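PDB 4DF3: fibrillarin-like rRNA/tRNA 2'-O-methyltransferase from Aeropyrum pernix, which binds S-adenosylmethionine and probably uses it to methylate ribose 2'-hydroxyls of rRNA and tRNA at sites chosen by a guide RNA. Local coordinates for residues A[37-42]-A[91-96]; A[85-90]-A[112-117]; A[106-111]-A[139-144]. The protein carries 2 engineered substitutions. All blocks are in the same frame, centred on the assembly; numbering follows the deposited sequence.

Interaction 1 of 3, residues A[37-42]-A[91-96]; sequences QRVYGE and TASHMS. With SAM (S-adenosylmethionine), chain C.
Y40 and H94 meet through two different first torsions: Y40 holds CG between its backbone N and carbonyl carbon (chi1 56°), while H94 sets CG beside the backbone N and anti to the carbonyl carbon (chi1 -64°), placing the phenol oxygen and the imidazole NE2 within bonding distance. Y40 OH and H94 NE2 lie 2.6 Å apart, a short hydrogen bond in which either could be the donor. The two rings touch by their edges, steeply inclined at 74°, with centroids 5.7 Å apart. Beside this bond the packing is apolar: V39 CG2 rests 3.8 Å from S93 CB, with V39 CG1 also against that carbon. The hydroxyl of S93 takes its main partners from R53 and from the backbone of T90.

The loop is folded round the carboxylate of E42. V39 N reaches E42 OE2 at 2.7 Å and Y40 N makes a short bond to E42 OE1, both by syn lone pairs of the carboxylate, while E42 OE2 also pairs with R53. At the start of the helix segment, T91 OG1 donates to SAM O at 2.6 Å. Because H94 ND1 is bonded to T30 and its ring is stacked on W55, both imidazole nitrogens are engaged; this fixes the ring's rotation and joins the N-terminal part of the chain to a helix of the cofactor-binding Rossmann-like fold.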
loop_
_atom_site.group_PDB
_atom_site.type_symbol
_atom_site.label_atom_id
_atom_site.label_comp_id
_atom_site.label_asym_id
_atom_site.label_seq_id
_atom_site.Cartn_x
_atom_site.Cartn_y
_atom_site.Cartn_z
ATOM N N GLN A 37 10.266 -17.103 -3.087
ATOM C CA GLN A 37 8.800 -17.112 -3.229
ATOM C C GLN A 37 8.282 -15.919 -4.021
ATOM O O GLN A 37 8.785 -14.801 -3.903
ATOM C CB GLN A 37 8.097 -17.216 -1.853
ATOM C CG GLN A 37 8.665 -18.316 -0.929
ATOM C CD GLN A 37 7.809 -19.617 -0.848
ATOM O OE1 GLN A 37 7.085 -19.980 -1.785
ATOM N NE2 GLN A 37 7.915 -20.315 0.275
ATOM N N ARG A 38 7.269 -16.188 -4.826
ATOM C CA ARG A 38 6.709 -15.249 -5.783
ATOM C C ARG A 38 5.180 -15.113 -5.542
ATOM O O ARG A 38 4.439 -16.119 -5.605
ATOM C CB ARG A 38 7.049 -15.773 -7.197
ATOM C CG ARG A 38 6.430 -15.039 -8.408
ATOM C CD ARG A 38 6.534 -15.851 -9.727
ATOM N NE ARG A 38 7.653 -15.425 -10.582
ATOM C CZ ARG A 38 8.868 -15.985 -10.610
ATOM N NH1 ARG A 38 9.171 -17.022 -9.825
ATOM N NH2 ARG A 38 9.795 -15.504 -11.435
ATOM N N VAL A 39 4.705 -13.883 -5.299
ATOM C CA VAL A 39 3.295 -13.631 -4.871
ATOM C C VAL A 39 2.242 -13.478 -5.990
ATOM O O VAL A 39 1.139 -14.044 -5.903
ATOM C CB VAL A 39 3.190 -12.401 -3.860
ATOM C CG1 VAL A 39 1.743 -11.919 -3.673
ATOM C CG2 VAL A 39 3.837 -12.721 -2.525
ATOM N N TYR A 40 2.546 -12.690 -7.017
ATOM C CA TYR A 40 1.582 -12.447 -8.103
ATOM C C TYR A 40 2.199 -12.546 -9.508
ATOM O O TYR A 40 1.911 -11.721 -10.402
ATOM C CB TYR A 40 0.897 -11.095 -7.889
ATOM C CG TYR A 40 1.826 -9.914 -7.763
ATOM C CD1 TYR A 40 2.001 -9.041 -8.835
ATOM C CD2 TYR A 40 2.471 -9.616 -6.551
ATOM C CE1 TYR A 40 2.837 -7.916 -8.728
ATOM C CE2 TYR A 40 3.309 -8.516 -6.435
ATOM C CZ TYR A 40 3.498 -7.667 -7.514
ATOM O OH TYR A 40 4.320 -6.514 -7.451
ATOM N N GLY A 41 3.040 -13.560 -9.695
ATOM C CA GLY A 41 3.821 -13.694 -10.913
ATOM C C GLY A 41 4.736 -12.499 -11.146
ATOM O O GLY A 41 5.030 -12.155 -12.320
ATOM N N GLU A 42 5.207 -11.849 -10.063
ATOM C CA GLU A 42 6.069 -10.693 -10.262
ATOM C C GLU A 42 7.416 -11.284 -10.730
ATOM O O GLU A 42 7.705 -12.466 -10.572
ATOM C CB GLU A 42 6.232 -9.786 -9.004
ATOM C CG GLU A 42 6.878 -10.458 -7.785
ATOM C CD GLU A 42 5.982 -11.421 -6.988
ATOM O OE1 GLU A 42 4.883 -11.785 -7.430
ATOM O OE2 GLU A 42 6.381 -11.864 -5.916
ATOM N N THR A 91 -0.075 -5.573 -2.963
ATOM C CA THR A 91 0.623 -4.405 -2.433
ATOM C C THR A 91 1.121 -4.748 -1.019
ATOM O O THR A 91 2.217 -4.305 -0.604
ATOM C CB THR A 91 -0.312 -3.179 -2.426
ATOM O OG1 THR A 91 -0.713 -2.888 -3.800
ATOM C CG2 THR A 91 0.387 -2.002 -1.766
ATOM N N ALA A 92 0.306 -5.492 -0.254
ATOM C CA ALA A 92 0.759 -5.828 1.117
ATOM C C ALA A 92 2.052 -6.635 1.092
ATOM O O ALA A 92 2.848 -6.544 2.023
ATOM C CB ALA A 92 -0.332 -6.567 1.890
ATOM N N SER A 93 2.295 -7.424 0.047
ATOM C CA SER A 93 3.518 -8.237 0.087
ATOM C C SER A 93 4.747 -7.322 0.035
ATOM O O SER A 93 5.788 -7.598 0.649
ATOM C CB SER A 93 3.585 -9.264 -1.092
ATOM O OG SER A 93 3.637 -8.615 -2.372
ATOM N N HIS A 94 4.662 -6.267 -0.766
ATOM C CA HIS A 94 5.745 -5.300 -0.765
ATOM C C HIS A 94 5.844 -4.503 0.530
ATOM O O HIS A 94 7.006 -4.200 0.972
ATOM C CB HIS A 94 5.652 -4.365 -2.012
ATOM C CG HIS A 94 5.822 -5.120 -3.305
ATOM N ND1 HIS A 94 7.053 -5.487 -3.823
ATOM C CD2 HIS A 94 4.890 -5.591 -4.161
ATOM C CE1 HIS A 94 6.858 -6.187 -4.934
ATOM N NE2 HIS A 94 5.554 -6.239 -5.171
ATOM N N MET A 95 4.722 -4.173 1.147
ATOM C CA MET A 95 4.795 -3.524 2.485
ATOM C C MET A 95 5.516 -4.494 3.439
ATOM O O MET A 95 6.402 -4.082 4.204
ATOM C CB MET A 95 3.426 -3.203 3.037
ATOM C CG MET A 95 2.786 -2.116 2.294
ATOM S SD MET A 95 1.110 -2.004 2.947
ATOM C CE MET A 95 0.405 -0.526 2.230
ATOM N N SER A 96 5.172 -5.782 3.351
ATOM C CA SER A 96 5.774 -6.829 4.213
ATOM C C SER A 96 7.299 -6.876 3.991
ATOM O O SER A 96 8.051 -6.898 4.988
ATOM C CB SER A 96 5.099 -8.212 3.946
ATOM O OG SER A 96 5.917 -9.285 4.365
HETATM N N SAM C . -5.226 -3.183 -2.009
HETATM C CA SAM C . -5.173 -4.311 -2.982
HETATM C C SAM C . -3.815 -4.230 -3.685
HETATM O O SAM C . -3.261 -3.128 -3.882
HETATM O OXT SAM C . -3.265 -5.262 -4.056
HETATM C CB SAM C . -6.310 -4.236 -4.059
HETATM C CG SAM C . -7.605 -4.081 -3.281
HETATM S SD SAM C . -9.128 -4.508 -4.171
HETATM C CE SAM C . -9.141 -2.935 -5.069
HETATM C "C5'" SAM C . -10.398 -4.136 -2.906
HETATM C "C4'" SAM C . -10.645 -5.288 -1.927
HETATM O "O4'" SAM C . -11.353 -4.877 -0.759
HETATM C "C3'" SAM C . -11.445 -6.472 -2.450
HETATM O "O3'" SAM C . -10.589 -7.606 -2.277
HETATM C "C2'" SAM C . -12.770 -6.494 -1.670
HETATM O "O2'" SAM C . -13.217 -7.805 -1.405
HETATM C "C1'" SAM C . -12.389 -5.798 -0.371
HETATM N N9 SAM C . -13.461 -4.991 0.244
HETATM C C8 SAM C . -14.458 -4.202 -0.341
HETATM N N7 SAM C . -15.223 -3.645 0.675
HETATM C C5 SAM C . -14.745 -4.064 1.856
HETATM C C6 SAM C . -15.121 -3.789 3.161
HETATM N N6 SAM C . -16.191 -2.978 3.516
HETATM N N1 SAM C . -14.301 -4.419 4.087
HETATM C C2 SAM C . -13.218 -5.256 3.888
HETATM N N3 SAM C . -12.864 -5.506 2.573
HETATM C C4 SAM C . -13.641 -4.934 1.615
#

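Interaction 2 of 3, residues A[85-90]-A[112-117]; sequences GIASGT and PRVMRD. With SAM (S-adenosylmethionine), chain C.
V114 CG1 abuts the backbone of A87, CA and C alike, rather than the A87 methyl. CG1 is anti to the backbone N of V114 (chi1 180°), and from there it reaches A87 CA at 3.4 Å; the methyl-to-methyl approach, A87 CB to V114 CG1, is longer at 4.2 Å. The A87 methyl points away from the helix, and A87 CB instead lies 3.5 Å from SAM O3'. V114 CG1 is 3.7 Å from that same ribose oxygen, SAM O3', so the two residues pack against each other and against the sugar together.

One helical turn further on, D117 directs its CB toward the loop and brings OD2 alongside S88, 3.5 Å from S88 CB. S88 OG lies farther from the carboxylate. The loop owes its shape to a type II' turn from I86 to G89, closed by G89 N to I86 O at 3.2 Å, with A87 at its second position and a positive phi (57°).

This is the glycine-containing loop that follows the first strand of a Rossmann-like methyltransferase. The SAM amino nitrogen, SAM N, donates to G85 O at 3.1 Å. A side chain on G85 would crowd the ribose ring oxygen.

Between loop and helix, then, the chemistry is apolar packing at A87 and V114 and a non-bonded carboxylate contact at S88. No hydrogen bond joins the two; the loop's backbone bonds run within its turn and to V108 of strand 104-109, and G85 O serves the SAM amino group.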
loop_
_atom_site.group_PDB
_atom_site.type_symbol
_atom_site.label_atom_id
_atom_site.label_comp_id
_atom_site.label_asym_id
_atom_site.label_seq_id
_atom_site.Cartn_x
_atom_site.Cartn_y
_atom_site.Cartn_z
ATOM N N GLY A 85 -8.759 -3.600 2.981
ATOM C CA GLY A 85 -8.964 -4.027 1.584
ATOM C C GLY A 85 -7.738 -4.717 1.003
ATOM O O GLY A 85 -7.365 -4.441 -0.161
ATOM N N ILE A 86 -7.139 -5.628 1.760
ATOM C CA ILE A 86 -5.820 -6.169 1.454
ATOM C C ILE A 86 -5.924 -7.073 0.188
ATOM O O ILE A 86 -4.910 -7.290 -0.476
ATOM C CB ILE A 86 -5.124 -6.857 2.703
ATOM C CG1 ILE A 86 -3.773 -7.490 2.297
ATOM C CG2 ILE A 86 -5.968 -8.017 3.282
ATOM C CD1 ILE A 86 -3.017 -8.172 3.438
ATOM N N ALA A 87 -7.136 -7.603 -0.074
ATOM C CA ALA A 87 -7.336 -8.504 -1.230
ATOM C C ALA A 87 -6.379 -9.729 -1.156
ATOM O O ALA A 87 -6.212 -10.332 -0.098
ATOM C CB ALA A 87 -7.125 -7.674 -2.545
ATOM N N SER A 88 -5.730 -10.114 -2.255
ATOM C CA SER A 88 -4.820 -11.265 -2.204
ATOM C C SER A 88 -3.350 -10.929 -1.878
ATOM O O SER A 88 -2.461 -11.759 -2.062
ATOM C CB SER A 88 -4.881 -12.038 -3.525
ATOM O OG SER A 88 -4.810 -11.120 -4.617
ATOM N N GLY A 89 -3.079 -9.704 -1.427
ATOM C CA GLY A 89 -1.784 -9.417 -0.870
ATOM C C GLY A 89 -0.752 -8.805 -1.807
ATOM O O GLY A 89 0.396 -8.643 -1.415
ATOM N N THR A 90 -1.148 -8.462 -3.031
ATOM C CA THR A 90 -0.206 -7.816 -3.973
ATOM C C THR A 90 0.609 -6.639 -3.392
ATOM O O THR A 90 1.857 -6.696 -3.316
ATOM C CB THR A 90 -0.954 -7.376 -5.220
ATOM O OG1 THR A 90 -1.361 -8.558 -5.944
ATOM C CG2 THR A 90 -0.009 -6.590 -6.108
ATOM N N PRO A 112 -14.656 -14.057 1.783
ATOM C CA PRO A 112 -14.017 -15.364 2.043
ATOM C C PRO A 112 -13.168 -15.932 0.920
ATOM O O PRO A 112 -12.116 -16.497 1.203
ATOM C CB PRO A 112 -15.213 -16.292 2.325
ATOM C CG PRO A 112 -16.239 -15.368 2.898
ATOM C CD PRO A 112 -16.097 -14.080 2.136
ATOM N N ARG A 113 -13.601 -15.819 -0.329
ATOM C CA ARG A 113 -12.820 -16.394 -1.437
ATOM C C ARG A 113 -11.499 -15.656 -1.647
ATOM O O ARG A 113 -10.502 -16.260 -2.047
ATOM C CB ARG A 113 -13.606 -16.402 -2.754
ATOM C CG ARG A 113 -13.511 -15.094 -3.549
ATOM C CD ARG A 113 -14.377 -15.123 -4.795
ATOM N NE ARG A 113 -13.825 -16.041 -5.791
ATOM C CZ ARG A 113 -14.432 -16.355 -6.933
ATOM N NH1 ARG A 113 -15.632 -15.829 -7.205
ATOM N NH2 ARG A 113 -13.861 -17.202 -7.788
ATOM N N VAL A 114 -11.509 -14.349 -1.374
ATOM C CA VAL A 114 -10.276 -13.530 -1.523
ATOM C C VAL A 114 -9.356 -13.831 -0.330
ATOM O O VAL A 114 -8.146 -13.995 -0.491
ATOM C CB VAL A 114 -10.649 -12.037 -1.715
ATOM C CG1 VAL A 114 -9.423 -11.140 -1.866
ATOM C CG2 VAL A 114 -11.604 -11.878 -2.894
ATOM N N MET A 115 -9.942 -13.964 0.856
ATOM C CA MET A 115 -9.195 -14.387 2.035
ATOM C C MET A 115 -8.422 -15.719 1.819
ATOM O O MET A 115 -7.221 -15.807 2.124
ATOM C CB MET A 115 -10.114 -14.421 3.277
ATOM C CG MET A 115 -9.393 -14.787 4.556
ATOM S SD MET A 115 -7.947 -13.747 4.977
ATOM C CE MET A 115 -8.756 -12.199 5.487
ATOM N N ARG A 116 -9.083 -16.731 1.265
ATOM C CA ARG A 116 -8.454 -18.033 0.969
ATOM C C ARG A 116 -7.242 -17.845 0.089
ATOM O O ARG A 116 -6.192 -18.449 0.330
ATOM C CB ARG A 116 -9.445 -18.966 0.242
ATOM C CG ARG A 116 -10.387 -19.707 1.173
ATOM C CD ARG A 116 -10.984 -20.975 0.510
ATOM N NE ARG A 116 -11.942 -20.695 -0.573
ATOM C CZ ARG A 116 -13.174 -20.192 -0.401
ATOM N NH1 ARG A 116 -13.621 -19.886 0.809
ATOM N NH2 ARG A 116 -13.971 -19.993 -1.446
ATOM N N ASP A 117 -7.416 -17.011 -0.948
ATOM C CA ASP A 117 -6.342 -16.680 -1.859
ATOM C C ASP A 117 -5.191 -16.047 -1.109
ATOM O O ASP A 117 -4.044 -16.495 -1.221
ATOM C CB ASP A 117 -6.836 -15.737 -2.953
ATOM C CG ASP A 117 -6.083 -15.909 -4.250
ATOM O OD1 ASP A 117 -5.606 -17.039 -4.459
ATOM O OD2 ASP A 117 -5.991 -14.935 -5.066
HETATM N N SAM C . -5.226 -3.183 -2.009
HETATM C CA SAM C . -5.173 -4.311 -2.982
HETATM C C SAM C . -3.815 -4.230 -3.685
HETATM O O SAM C . -3.261 -3.128 -3.882
HETATM O OXT SAM C . -3.265 -5.262 -4.056
HETATM C CB SAM C . -6.310 -4.236 -4.059
HETATM C CG SAM C . -7.605 -4.081 -3.281
HETATM S SD SAM C . -9.128 -4.508 -4.171
HETATM C CE SAM C . -9.141 -2.935 -5.069
HETATM C "C5'" SAM C . -10.398 -4.136 -2.906
HETATM C "C4'" SAM C . -10.645 -5.288 -1.927
HETATM O "O4'" SAM C . -11.353 -4.877 -0.759
HETATM C "C3'" SAM C . -11.445 -6.472 -2.450
HETATM O "O3'" SAM C . -10.589 -7.606 -2.277
HETATM C "C2'" SAM C . -12.770 -6.494 -1.670
HETATM O "O2'" SAM C . -13.217 -7.805 -1.405
HETATM C "C1'" SAM C . -12.389 -5.798 -0.371
HETATM N N9 SAM C . -13.461 -4.991 0.244
HETATM C C8 SAM C . -14.458 -4.202 -0.341
HETATM N N7 SAM C . -15.223 -3.645 0.675
HETATM C C5 SAM C . -14.745 -4.064 1.856
HETATM C C6 SAM C . -15.121 -3.789 3.161
HETATM N N6 SAM C . -16.191 -2.978 3.516
HETATM N N1 SAM C . -14.301 -4.419 4.087
HETATM C C2 SAM C . -13.218 -5.256 3.888
HETATM N N3 SAM C . -12.864 -5.506 2.573
HETATM C C4 SAM C . -13.641 -4.934 1.615
#

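Interaction 3 of 3, residues A[106-111]-A[139-144]; sequences YGVEFA and EKYRHL. With SAM (S-adenosylmethionine), chain C.
V108 and Y141 form the close-packed part of this contact. V108 CG2 stands over one face of the Y141 ring, 4.3 Å from its centroid and 24° off the ring normal, a CH-pi contact; its nearest ring atom is Y141 CZ at 3.9 Å. CG1 lies by the CE2 side of the ring, so both methyls take part. Y141 reaches the strand with CG between its backbone N and carbonyl carbon (chi1 55°), and its hydroxyl is bonded to N167.

The L144 end is the solvent side. There a single backbone oxygen, L144 O, touches the buried Y106 ring, 3.2 Å from Y106 CE1, while the leucine side chain is exposed and makes no close approach to the strand. The hydroxyl of Y106 bonds to E146 and R104.

At the strand's end, E109 OE1 accepts from SAM O3' at 2.7 Å and E109 OE2 from SAM O2' at 2.6 Å, the acidic grip on both ribose hydroxyls familiar from Rossmann-like methyltransferases. A111 N donates to the anti lone pair of E109 OE2, 3.0 Å away, steadying the carboxylate. Just beyond the strand, F110 lays one ring face over the adenine, with SAM C5 above the ring centre; an alanine here would probably uncover that face of the base and let the adenine shift.

Strand 104-109 runs parallel between strands 80-84 and 128-132, and V108 and Y141 both touch L84. The loop 139-144 thereby covers the sheet alongside helix 160-171, while E109 on the strand packs on helix 112-121.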
loop_
_atom_site.group_PDB
_atom_site.type_symbol
_atom_site.label_atom_id
_atom_site.label_comp_id
_atom_site.label_asym_id
_atom_site.label_seq_id
_atom_site.Cartn_x
_atom_site.Cartn_y
_atom_site.Cartn_z
ATOM N N TYR A 106 -1.831 -5.660 9.373
ATOM C CA TYR A 106 -3.094 -6.244 9.741
ATOM C C TYR A 106 -3.977 -6.049 8.536
ATOM O O TYR A 106 -4.318 -4.884 8.170
ATOM C CB TYR A 106 -3.684 -5.534 10.949
ATOM C CG TYR A 106 -2.877 -5.722 12.200
ATOM C CD1 TYR A 106 -3.118 -6.845 13.056
ATOM C CD2 TYR A 106 -1.982 -4.726 12.611
ATOM C CE1 TYR A 106 -2.400 -6.978 14.268
ATOM C CE2 TYR A 106 -1.255 -4.878 13.789
ATOM C CZ TYR A 106 -1.485 -6.013 14.604
ATOM O OH TYR A 106 -0.792 -6.171 15.811
ATOM N N GLY A 107 -4.297 -7.160 7.873
ATOM C CA GLY A 107 -4.961 -7.052 6.571
ATOM C C GLY A 107 -6.415 -7.398 6.650
ATOM O O GLY A 107 -6.760 -8.557 6.756
ATOM N N VAL A 108 -7.265 -6.387 6.541
ATOM C CA VAL A 108 -8.726 -6.569 6.587
ATOM C C VAL A 108 -9.290 -6.794 5.195
ATOM O O VAL A 108 -9.081 -6.009 4.292
ATOM C CB VAL A 108 -9.395 -5.337 7.261
ATOM C CG1 VAL A 108 -10.982 -5.461 7.292
ATOM C CG2 VAL A 108 -8.793 -5.064 8.620
ATOM N N GLU A 109 -10.099 -7.833 5.047
ATOM C CA GLU A 109 -10.658 -8.239 3.762
ATOM C C GLU A 109 -11.939 -8.966 4.103
ATOM O O GLU A 109 -11.910 -9.858 5.013
ATOM C CB GLU A 109 -9.694 -9.229 3.058
ATOM C CG GLU A 109 -10.264 -9.951 1.823
ATOM C CD GLU A 109 -10.798 -8.989 0.804
ATOM O OE1 GLU A 109 -10.062 -8.043 0.331
ATOM O OE2 GLU A 109 -12.014 -9.111 0.516
ATOM N N PHE A 110 -13.040 -8.595 3.427
ATOM C CA PHE A 110 -14.382 -9.177 3.785
ATOM C C PHE A 110 -14.899 -10.338 2.927
ATOM O O PHE A 110 -15.924 -10.924 3.283
ATOM C CB PHE A 110 -15.468 -8.141 4.024
ATOM C CG PHE A 110 -16.084 -7.521 2.779
ATOM C CD1 PHE A 110 -17.313 -6.810 2.918
ATOM C CD2 PHE A 110 -15.488 -7.620 1.514
ATOM C CE1 PHE A 110 -17.927 -6.190 1.820
ATOM C CE2 PHE A 110 -16.103 -7.010 0.389
ATOM C CZ PHE A 110 -17.315 -6.302 0.533
ATOM N N ALA A 111 -14.216 -10.650 1.816
ATOM C CA ALA A 111 -14.666 -11.745 0.926
ATOM C C ALA A 111 -13.929 -13.023 1.275
ATOM O O ALA A 111 -12.724 -13.082 1.105
ATOM C CB ALA A 111 -14.507 -11.405 -0.565
ATOM N N GLU A 139 -15.142 -2.083 15.272
ATOM C CA GLU A 139 -15.362 -2.578 16.648
ATOM C C GLU A 139 -15.297 -4.116 16.735
ATOM O O GLU A 139 -14.804 -4.661 17.744
ATOM C CB GLU A 139 -16.661 -1.997 17.239
ATOM C CG GLU A 139 -17.060 -2.670 18.623
ATOM C CD GLU A 139 -17.921 -3.913 18.495
ATOM O OE1 GLU A 139 -18.394 -4.255 17.377
ATOM O OE2 GLU A 139 -18.189 -4.568 19.532
ATOM N N LYS A 140 -15.663 -4.799 15.670
ATOM C CA LYS A 140 -15.697 -6.262 15.669
ATOM C C LYS A 140 -14.289 -6.835 15.552
ATOM O O LYS A 140 -14.133 -8.044 15.765
ATOM C CB LYS A 140 -16.509 -6.817 14.486
ATOM C CG LYS A 140 -17.948 -6.392 14.472
ATOM C CD LYS A 140 -18.751 -6.677 13.174
ATOM C CE LYS A 140 -19.250 -8.126 12.986
ATOM N NZ LYS A 140 -19.942 -8.842 14.143
ATOM N N TYR A 141 -13.288 -6.014 15.183
ATOM C CA TYR A 141 -11.905 -6.510 15.177
ATOM C C TYR A 141 -10.937 -5.696 16.047
ATOM O O TYR A 141 -9.717 -5.910 16.010
ATOM C CB TYR A 141 -11.387 -6.787 13.739
ATOM C CG TYR A 141 -11.480 -5.632 12.800
ATOM C CD1 TYR A 141 -10.510 -4.598 12.833
ATOM C CD2 TYR A 141 -12.416 -5.630 11.750
ATOM C CE1 TYR A 141 -10.605 -3.546 11.992
ATOM C CE2 TYR A 141 -12.496 -4.573 10.866
ATOM C CZ TYR A 141 -11.563 -3.582 10.957
ATOM O OH TYR A 141 -11.690 -2.581 10.047
ATOM N N ARG A 142 -11.490 -4.827 16.896
ATOM C CA ARG A 142 -10.707 -4.052 17.857
ATOM C C ARG A 142 -9.798 -4.935 18.722
ATOM O O ARG A 142 -8.687 -4.529 19.123
ATOM C CB ARG A 142 -11.630 -3.226 18.755
ATOM C CG ARG A 142 -10.924 -2.117 19.512
ATOM C CD ARG A 142 -11.912 -1.426 20.456
ATOM N NE ARG A 142 -12.784 -2.469 21.003
ATOM C CZ ARG A 142 -13.929 -2.249 21.632
ATOM N NH1 ARG A 142 -14.367 -0.993 21.793
ATOM N NH2 ARG A 142 -14.644 -3.294 22.053
ATOM N N HIS A 143 -10.204 -6.174 18.963
ATOM C CA HIS A 143 -9.417 -7.027 19.834
ATOM C C HIS A 143 -8.227 -7.673 19.103
ATOM O O HIS A 143 -7.367 -8.321 19.702
ATOM C CB HIS A 143 -10.315 -8.143 20.410
ATOM C CG HIS A 143 -10.871 -9.073 19.390
ATOM N ND1 HIS A 143 -11.768 -8.681 18.421
ATOM C CD2 HIS A 143 -10.710 -10.416 19.235
ATOM C CE1 HIS A 143 -12.131 -9.731 17.701
ATOM N NE2 HIS A 143 -11.517 -10.803 18.181
ATOM N N LEU A 144 -8.196 -7.504 17.799
ATOM C CA LEU A 144 -7.178 -8.175 16.977
ATOM C C LEU A 144 -6.119 -7.189 16.429
ATOM O O LEU A 144 -5.099 -7.591 15.847
ATOM C CB LEU A 144 -7.857 -8.946 15.843
ATOM C CG LEU A 144 -8.836 -10.067 16.230
ATOM C CD1 LEU A 144 -9.540 -10.491 14.978
ATOM C CD2 LEU A 144 -8.078 -11.250 16.846
HETATM N N SAM C . -5.226 -3.183 -2.009
HETATM C CA SAM C . -5.173 -4.311 -2.982
HETATM C C SAM C . -3.815 -4.230 -3.685
HETATM O O SAM C . -3.261 -3.128 -3.882
HETATM O OXT SAM C . -3.265 -5.262 -4.056
HETATM C CB SAM C . -6.310 -4.236 -4.059
HETATM C CG SAM C . -7.605 -4.081 -3.281
HETATM S SD SAM C . -9.128 -4.508 -4.171
HETATM C CE SAM C . -9.141 -2.935 -5.069
HETATM C "C5'" SAM C . -10.398 -4.136 -2.906
HETATM C "C4'" SAM C . -10.645 -5.288 -1.927
HETATM O "O4'" SAM C . -11.353 -4.877 -0.759
HETATM C "C3'" SAM C . -11.445 -6.472 -2.450
HETATM O "O3'" SAM C . -10.589 -7.606 -2.277
HETATM C "C2'" SAM C . -12.770 -6.494 -1.670
HETATM O "O2'" SAM C . -13.217 -7.805 -1.405
HETATM C "C1'" SAM C . -12.389 -5.798 -0.371
HETATM N N9 SAM C . -13.461 -4.991 0.244
HETATM C C8 SAM C . -14.458 -4.202 -0.341
HETATM N N7 SAM C . -15.223 -3.645 0.675
HETATM C C5 SAM C . -14.745 -4.064 1.856
HETATM C C6 SAM C . -15.121 -3.789 3.161
HETATM N N6 SAM C . -16.191 -2.978 3.516
HETATM N N1 SAM C . -14.301 -4.419 4.087
HETATM C C2 SAM C . -13.218 -5.256 3.888
HETATM N N3 SAM C . -12.864 -5.506 2.573
HETATM C C4 SAM C . -13.641 -4.934 1.615
#

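How the interactions relate
From the N terminus, the loop between strands 26-31 and 44-47 is closed on helix 90-99 by interaction 1, tying the region of the N-terminal antiparallel sheet to the Rossmann-like domain. Interaction 2 opens at 85-90, before that closure, and ends on helix 112-121, so the two cross; they touch where A92 CB packs on I86 CD1. Interaction 3 begins at 106-111, inside the span of interaction 2, and closes at 139-144: these also cross, and V108 O probably bonds to the amides of G85 and I86. Interactions 1 and 3 stand in series without touching. All three meet SAM: interaction 1 at its carboxylate, interaction 2 at its amino group, carboxylate and ribose, interaction 3 at its ribose and adenine.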